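Local coordinates for protein RNA-dependent RNA Polymerase (Bombyx mori cytoplasmic polyhedrosis virus, PDB 6TZ0) that transcribes and replicates the double-stranded RNA genome of the virus as its RNA-directed RNA polymerase, making fully conservative plus strands and later the complementary minus strands, at residues A[849-861]-A[873-885]. Numbering follows the deposited sequence.
Sequences PFERRDGTFTEDE and RLLYDVSNIREMI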
loop_
_atom_site.group_PDB
_atom_site.type_symbol
_atom_site.label_atom_id
_atom_site.label_comp_id
_atom_site.label_asym_id
_atom_site.label_seq_id
_atom_site.Cartn_x
_atom_site.Cartn_y
_atom_site.Cartn_z
ATOM N N PRO A 849 -31.706 17.105 -26.139
ATOM C CA PRO A 849 -32.967 16.851 -26.866
ATOM C C PRO A 849 -32.785 16.581 -28.353
ATOM O O PRO A 849 -32.247 17.403 -29.093
ATOM C CB PRO A 849 -33.762 18.137 -26.631
ATOM C CG PRO A 849 -33.296 18.617 -25.350
ATOM C CD PRO A 849 -31.846 18.298 -25.275
ATOM N N PHE A 850 -33.239 15.403 -28.778
ATOM C CA PHE A 850 -33.367 15.056 -30.184
ATOM C C PHE A 850 -34.764 15.407 -30.665
ATOM O O PHE A 850 -35.741 15.226 -29.939
ATOM C CB PHE A 850 -33.109 13.567 -30.411
ATOM C CG PHE A 850 -31.672 13.171 -30.276
ATOM C CD1 PHE A 850 -30.802 13.315 -31.343
ATOM C CD2 PHE A 850 -31.188 12.664 -29.083
ATOM C CE1 PHE A 850 -29.479 12.953 -31.230
ATOM C CE2 PHE A 850 -29.862 12.303 -28.959
ATOM C CZ PHE A 850 -29.007 12.447 -30.036
ATOM N N GLU A 851 -34.860 15.907 -31.894
ATOM C CA GLU A 851 -36.160 16.272 -32.435
ATOM C C GLU A 851 -36.833 15.054 -33.052
ATOM O O GLU A 851 -36.197 14.261 -33.748
ATOM C CB GLU A 851 -36.028 17.382 -33.476
ATOM C CG GLU A 851 -37.366 17.946 -33.921
ATOM C CD GLU A 851 -37.237 19.038 -34.954
ATOM O OE1 GLU A 851 -36.103 19.327 -35.376
ATOM O OE2 GLU A 851 -38.274 19.613 -35.341
ATOM N N ARG A 852 -38.126 14.906 -32.780
ATOM C CA ARG A 852 -38.930 13.852 -33.372
ATOM C C ARG A 852 -39.444 14.320 -34.731
ATOM O O ARG A 852 -39.078 15.390 -35.221
ATOM C CB ARG A 852 -40.075 13.478 -32.435
ATOM C CG ARG A 852 -39.638 12.938 -31.091
ATOM C CD ARG A 852 -40.838 12.499 -30.277
ATOM N NE ARG A 852 -40.471 11.992 -28.962
ATOM C CZ ARG A 852 -40.464 12.733 -27.864
ATOM N NH1 ARG A 852 -40.822 14.004 -27.926
ATOM N NH2 ARG A 852 -40.118 12.201 -26.702
ATOM N N ARG A 853 -40.309 13.528 -35.341
ATOM C CA ARG A 853 -40.920 13.909 -36.605
ATOM C C ARG A 853 -41.958 15.031 -36.456
ATOM O O ARG A 853 -42.263 15.730 -37.419
ATOM C CB ARG A 853 -41.574 12.701 -37.277
ATOM C CG ARG A 853 -40.594 11.708 -37.872
ATOM C CD ARG A 853 -41.270 10.835 -38.914
ATOM N NE ARG A 853 -40.343 9.883 -39.516
ATOM C CZ ARG A 853 -39.516 10.173 -40.516
ATOM N NH1 ARG A 853 -39.492 11.396 -41.023
ATOM N NH2 ARG A 853 -38.708 9.243 -41.001
ATOM N N ASP A 854 -42.497 15.196 -35.250
ATOM C CA ASP A 854 -43.593 16.122 -35.023
ATOM C C ASP A 854 -43.131 17.522 -34.651
ATOM O O ASP A 854 -43.963 18.432 -34.581
ATOM C CB ASP A 854 -44.495 15.584 -33.915
ATOM C CG ASP A 854 -45.154 14.283 -34.294
ATOM O OD1 ASP A 854 -45.361 14.057 -35.505
ATOM O OD2 ASP A 854 -45.466 13.489 -33.383
ATOM N N GLY A 855 -41.840 17.719 -34.417
ATOM C CA GLY A 855 -41.347 18.959 -33.871
ATOM C C GLY A 855 -41.159 18.942 -32.373
ATOM O O GLY A 855 -40.584 19.889 -31.825
ATOM N N THR A 856 -41.633 17.900 -31.698
ATOM C CA THR A 856 -41.367 17.748 -30.281
ATOM C C THR A 856 -39.952 17.232 -30.065
ATOM O O THR A 856 -39.302 16.710 -30.973
ATOM C CB THR A 856 -42.374 16.801 -29.631
ATOM O OG1 THR A 856 -42.298 15.518 -30.261
ATOM C CG2 THR A 856 -43.777 17.346 -29.774
ATOM N N PHE A 857 -39.478 17.384 -28.838
ATOM C CA PHE A 857 -38.118 17.036 -28.477
ATOM C C PHE A 857 -38.122 15.999 -27.367
ATOM O O PHE A 857 -39.025 15.968 -26.530
ATOM C CB PHE A 857 -37.344 18.279 -28.032
ATOM C CG PHE A 857 -37.015 19.210 -29.152
ATOM C CD1 PHE A 857 -35.846 19.055 -29.873
ATOM C CD2 PHE A 857 -37.897 20.209 -29.517
ATOM C CE1 PHE A 857 -35.545 19.899 -30.913
ATOM C CE2 PHE A 857 -37.604 21.056 -30.561
ATOM C CZ PHE A 857 -36.425 20.899 -31.259
ATOM N N THR A 858 -37.101 15.150 -27.369
ATOM C CA THR A 858 -36.859 14.289 -26.226
ATOM C C THR A 858 -36.292 15.112 -25.069
ATOM O O THR A 858 -36.028 16.309 -25.185
ATOM C CB THR A 858 -35.909 13.153 -26.595
ATOM O OG1 THR A 858 -34.633 13.692 -26.952
ATOM C CG2 THR A 858 -36.457 12.359 -27.765
ATOM N N GLU A 859 -36.104 14.459 -23.935
ATOM C CA GLU A 859 -35.732 15.172 -22.724
ATOM C C GLU A 859 -34.226 15.362 -22.618
ATOM O O GLU A 859 -33.444 14.469 -22.956
ATOM C CB GLU A 859 -36.273 14.424 -21.509
ATOM C CG GLU A 859 -37.779 14.570 -21.385
ATOM C CD GLU A 859 -38.378 13.671 -20.339
ATOM O OE1 GLU A 859 -37.672 12.756 -19.871
ATOM O OE2 GLU A 859 -39.552 13.890 -19.976
ATOM N N ASP A 860 -33.828 16.550 -22.167
ATOM C CA ASP A 860 -32.431 16.858 -21.871
ATOM C C ASP A 860 -32.029 16.034 -20.661
ATOM O O ASP A 860 -32.383 16.366 -19.529
ATOM C CB ASP A 860 -32.265 18.352 -21.611
ATOM C CG ASP A 860 -30.811 18.795 -21.586
ATOM O OD1 ASP A 860 -29.905 17.959 -21.778
ATOM O OD2 ASP A 860 -30.579 20.000 -21.367
ATOM N N GLU A 861 -31.296 14.949 -20.904
ATOM C CA GLU A 861 -31.051 13.957 -19.868
ATOM C C GLU A 861 -30.106 14.513 -18.817
ATOM O O GLU A 861 -29.013 14.989 -19.133
ATOM C CB GLU A 861 -30.487 12.680 -20.475
ATOM C CG GLU A 861 -31.451 11.984 -21.403
ATOM C CD GLU A 861 -30.909 10.683 -21.943
ATOM O OE1 GLU A 861 -29.739 10.365 -21.662
ATOM O OE2 GLU A 861 -31.652 9.981 -22.657
ATOM N N ARG A 873 -33.785 2.893 -24.394
ATOM C CA ARG A 873 -35.085 3.543 -24.488
ATOM C C ARG A 873 -35.033 4.835 -25.302
ATOM O O ARG A 873 -36.079 5.314 -25.751
ATOM C CB ARG A 873 -35.604 3.803 -23.071
ATOM C CG ARG A 873 -37.059 4.202 -22.949
ATOM C CD ARG A 873 -37.454 4.355 -21.502
ATOM N NE ARG A 873 -38.834 4.798 -21.375
ATOM C CZ ARG A 873 -39.201 6.071 -21.301
ATOM N NH1 ARG A 873 -38.290 7.030 -21.334
ATOM N NH2 ARG A 873 -40.479 6.387 -21.188
ATOM N N LEU A 874 -33.842 5.395 -25.531
ATOM C CA LEU A 874 -33.732 6.585 -26.368
ATOM C C LEU A 874 -34.051 6.277 -27.827
ATOM O O LEU A 874 -34.566 7.146 -28.542
ATOM C CB LEU A 874 -32.334 7.185 -26.237
ATOM C CG LEU A 874 -32.087 8.541 -26.897
ATOM C CD1 LEU A 874 -32.943 9.604 -26.238
ATOM C CD2 LEU A 874 -30.620 8.905 -26.840
ATOM N N LEU A 875 -33.784 5.041 -28.267
ATOM C CA LEU A 875 -34.144 4.607 -29.616
ATOM C C LEU A 875 -35.645 4.666 -29.842
ATOM O O LEU A 875 -36.098 4.974 -30.949
ATOM C CB LEU A 875 -33.666 3.176 -29.855
ATOM C CG LEU A 875 -32.187 2.816 -29.789
ATOM C CD1 LEU A 875 -32.035 1.308 -29.920
ATOM C CD2 LEU A 875 -31.411 3.529 -30.867
ATOM N N TYR A 876 -36.425 4.377 -28.808
ATOM C CA TYR A 876 -37.874 4.409 -28.891
ATOM C C TYR A 876 -38.434 5.785 -28.583
ATOM O O TYR A 876 -39.491 6.146 -29.109
ATOM C CB TYR A 876 -38.455 3.374 -27.933
ATOM C CG TYR A 876 -38.128 1.959 -28.327
ATOM C CD1 TYR A 876 -38.918 1.278 -29.239
ATOM C CD2 TYR A 876 -37.012 1.315 -27.813
ATOM C CE1 TYR A 876 -38.623 -0.015 -29.609
ATOM C CE2 TYR A 876 -36.705 0.024 -28.183
ATOM C CZ TYR A 876 -37.516 -0.633 -29.082
ATOM O OH TYR A 876 -37.225 -1.918 -29.462
ATOM N N ASP A 877 -37.737 6.558 -27.749
ATOM C CA ASP A 877 -38.151 7.925 -27.458
ATOM C C ASP A 877 -38.007 8.815 -28.686
ATOM O O ASP A 877 -38.840 9.697 -28.916
ATOM C CB ASP A 877 -37.328 8.472 -26.290
ATOM C CG ASP A 877 -37.930 9.720 -25.674
ATOM O OD1 ASP A 877 -39.034 10.133 -26.080
ATOM O OD2 ASP A 877 -37.285 10.303 -24.777
ATOM N N VAL A 878 -36.966 8.592 -29.496
ATOM C CA VAL A 878 -36.839 9.332 -30.752
ATOM C C VAL A 878 -37.929 8.909 -31.741
ATOM O O VAL A 878 -38.435 9.732 -32.515
ATOM C CB VAL A 878 -35.408 9.152 -31.308
ATOM C CG1 VAL A 878 -35.248 9.749 -32.688
ATOM C CG2 VAL A 878 -34.418 9.824 -30.391
ATOM N N SER A 879 -38.386 7.659 -31.659
ATOM C CA SER A 879 -39.410 7.118 -32.545
ATOM C C SER A 879 -40.842 7.516 -32.156
ATOM O O SER A 879 -41.775 6.867 -32.646
ATOM C CB SER A 879 -39.302 5.594 -32.597
ATOM O OG SER A 879 -38.054 5.194 -33.127
ATOM N N ASN A 880 -41.015 8.546 -31.315
ATOM C CA ASN A 880 -42.306 9.089 -30.872
ATOM C C ASN A 880 -43.145 8.007 -30.184
ATOM O O ASN A 880 -44.148 7.512 -30.698
ATOM C CB ASN A 880 -43.075 9.760 -32.016
ATOM C CG ASN A 880 -44.160 10.694 -31.515
ATOM O OD1 ASN A 880 -44.369 10.835 -30.310
ATOM N ND2 ASN A 880 -44.846 11.351 -32.438
ATOM N N ILE A 881 -42.654 7.647 -29.000
ATOM C CA ILE A 881 -43.168 6.527 -28.221
ATOM C C ILE A 881 -44.619 6.751 -27.785
ATOM O O ILE A 881 -45.391 5.797 -27.647
ATOM C CB ILE A 881 -42.206 6.300 -27.039
ATOM C CG1 ILE A 881 -42.573 5.106 -26.175
ATOM C CG2 ILE A 881 -42.015 7.574 -26.243
ATOM C CD1 ILE A 881 -41.441 4.747 -25.281
ATOM N N ARG A 882 -45.025 8.011 -27.601
ATOM C CA ARG A 882 -46.425 8.315 -27.311
ATOM C C ARG A 882 -47.311 7.993 -28.511
ATOM O O ARG A 882 -48.379 7.376 -28.368
ATOM C CB ARG A 882 -46.537 9.789 -26.909
ATOM C CG ARG A 882 -47.868 10.276 -26.341
ATOM C CD ARG A 882 -48.773 10.868 -27.421
ATOM N NE ARG A 882 -48.107 11.914 -28.190
ATOM C CZ ARG A 882 -48.492 12.305 -29.401
ATOM N NH1 ARG A 882 -49.535 11.730 -29.984
ATOM N NH2 ARG A 882 -47.830 13.263 -30.034
ATOM N N GLU A 883 -46.880 8.409 -29.706
ATOM C CA GLU A 883 -47.595 8.037 -30.921
ATOM C C GLU A 883 -47.530 6.537 -31.150
ATOM O O GLU A 883 -48.506 5.926 -31.596
ATOM C CB GLU A 883 -47.031 8.787 -32.122
ATOM C CG GLU A 883 -47.777 8.530 -33.411
ATOM C CD GLU A 883 -47.220 9.307 -34.577
ATOM O OE1 GLU A 883 -46.243 10.055 -34.377
ATOM O OE2 GLU A 883 -47.760 9.165 -35.694
ATOM N N MET A 884 -46.409 5.919 -30.788
ATOM C CA MET A 884 -46.250 4.488 -30.996
ATOM C C MET A 884 -47.115 3.672 -30.038
ATOM O O MET A 884 -47.472 2.531 -30.349
ATOM C CB MET A 884 -44.761 4.156 -30.898
ATOM C CG MET A 884 -44.354 2.721 -31.108
ATOM S SD MET A 884 -42.597 2.617 -31.459
ATOM C CE MET A 884 -41.903 3.328 -29.984
ATOM N N ILE A 885 -47.516 4.247 -28.898
ATOM C CA ILE A 885 -48.483 3.553 -28.047
ATOM C C ILE A 885 -49.916 4.017 -28.261
ATOM O O ILE A 885 -50.831 3.435 -27.657
ATOM C CB ILE A 885 -48.198 3.679 -26.533
ATOM C CG1 ILE A 885 -48.426 5.098 -26.034
ATOM C CG2 ILE A 885 -46.783 3.267 -26.199
ATOM C CD1 ILE A 885 -48.343 5.203 -24.542
#
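Arg852 reaches from a hairpin-like loop, residues 849-861, to Asp877 near the end of the first of two short helices, 873-878 and 881-886, joined by a tight turn at Ser879 and Asn880. The irregular hairpin is defined by the backbone bonds Thr858 N to Phe850 O and Arg852 N to Thr856 O, with Gly855 in its turn at a positive phi.

Every nitrogen of the Arg852 guanidinium has an acceptor. NE donates to Asp877 O over 2.8 Å, arriving nearly in line with the carbonyl (C=O...N angle 167°). NH2 forms a salt bridge with Asp877 OD1; the modelled 2.4 Å is too short to be taken literally at this resolution, and the two planar groups are turned 46° apart. NH1 turns back to its own hairpin, donating to Thr856 OG1 at 3.2 Å, close to the guanidinium plane, and weakly to Phe857 O. Arg852 thus ties both arms of the hairpin to the helix end, and the extended run from CG to NE carries the group there past Val878 O. Thr858 CG2 lies over one guanidinium face, displaced toward its rim.

Beside this polar set, Phe850 CB meets Val878 CG2, and Phe850 CE2 comes within 4.1 Å of Leu874 CD2, the two side chains crossing at about a right angle. Arg853 forms a salt bridge with Asp893, outside the two segments, and Glu861, whose OE2 lies near Leu874 CD1, has its salt bridge with Arg1188. The contact is structural packing away from the annotated sites, setting the loop after strand 827-831 on helices 873-878 and 881-886. Inside the hairpin, Thr858 OG1, set by chi1 64°, accepts from Phe850 N at 2.9 Å.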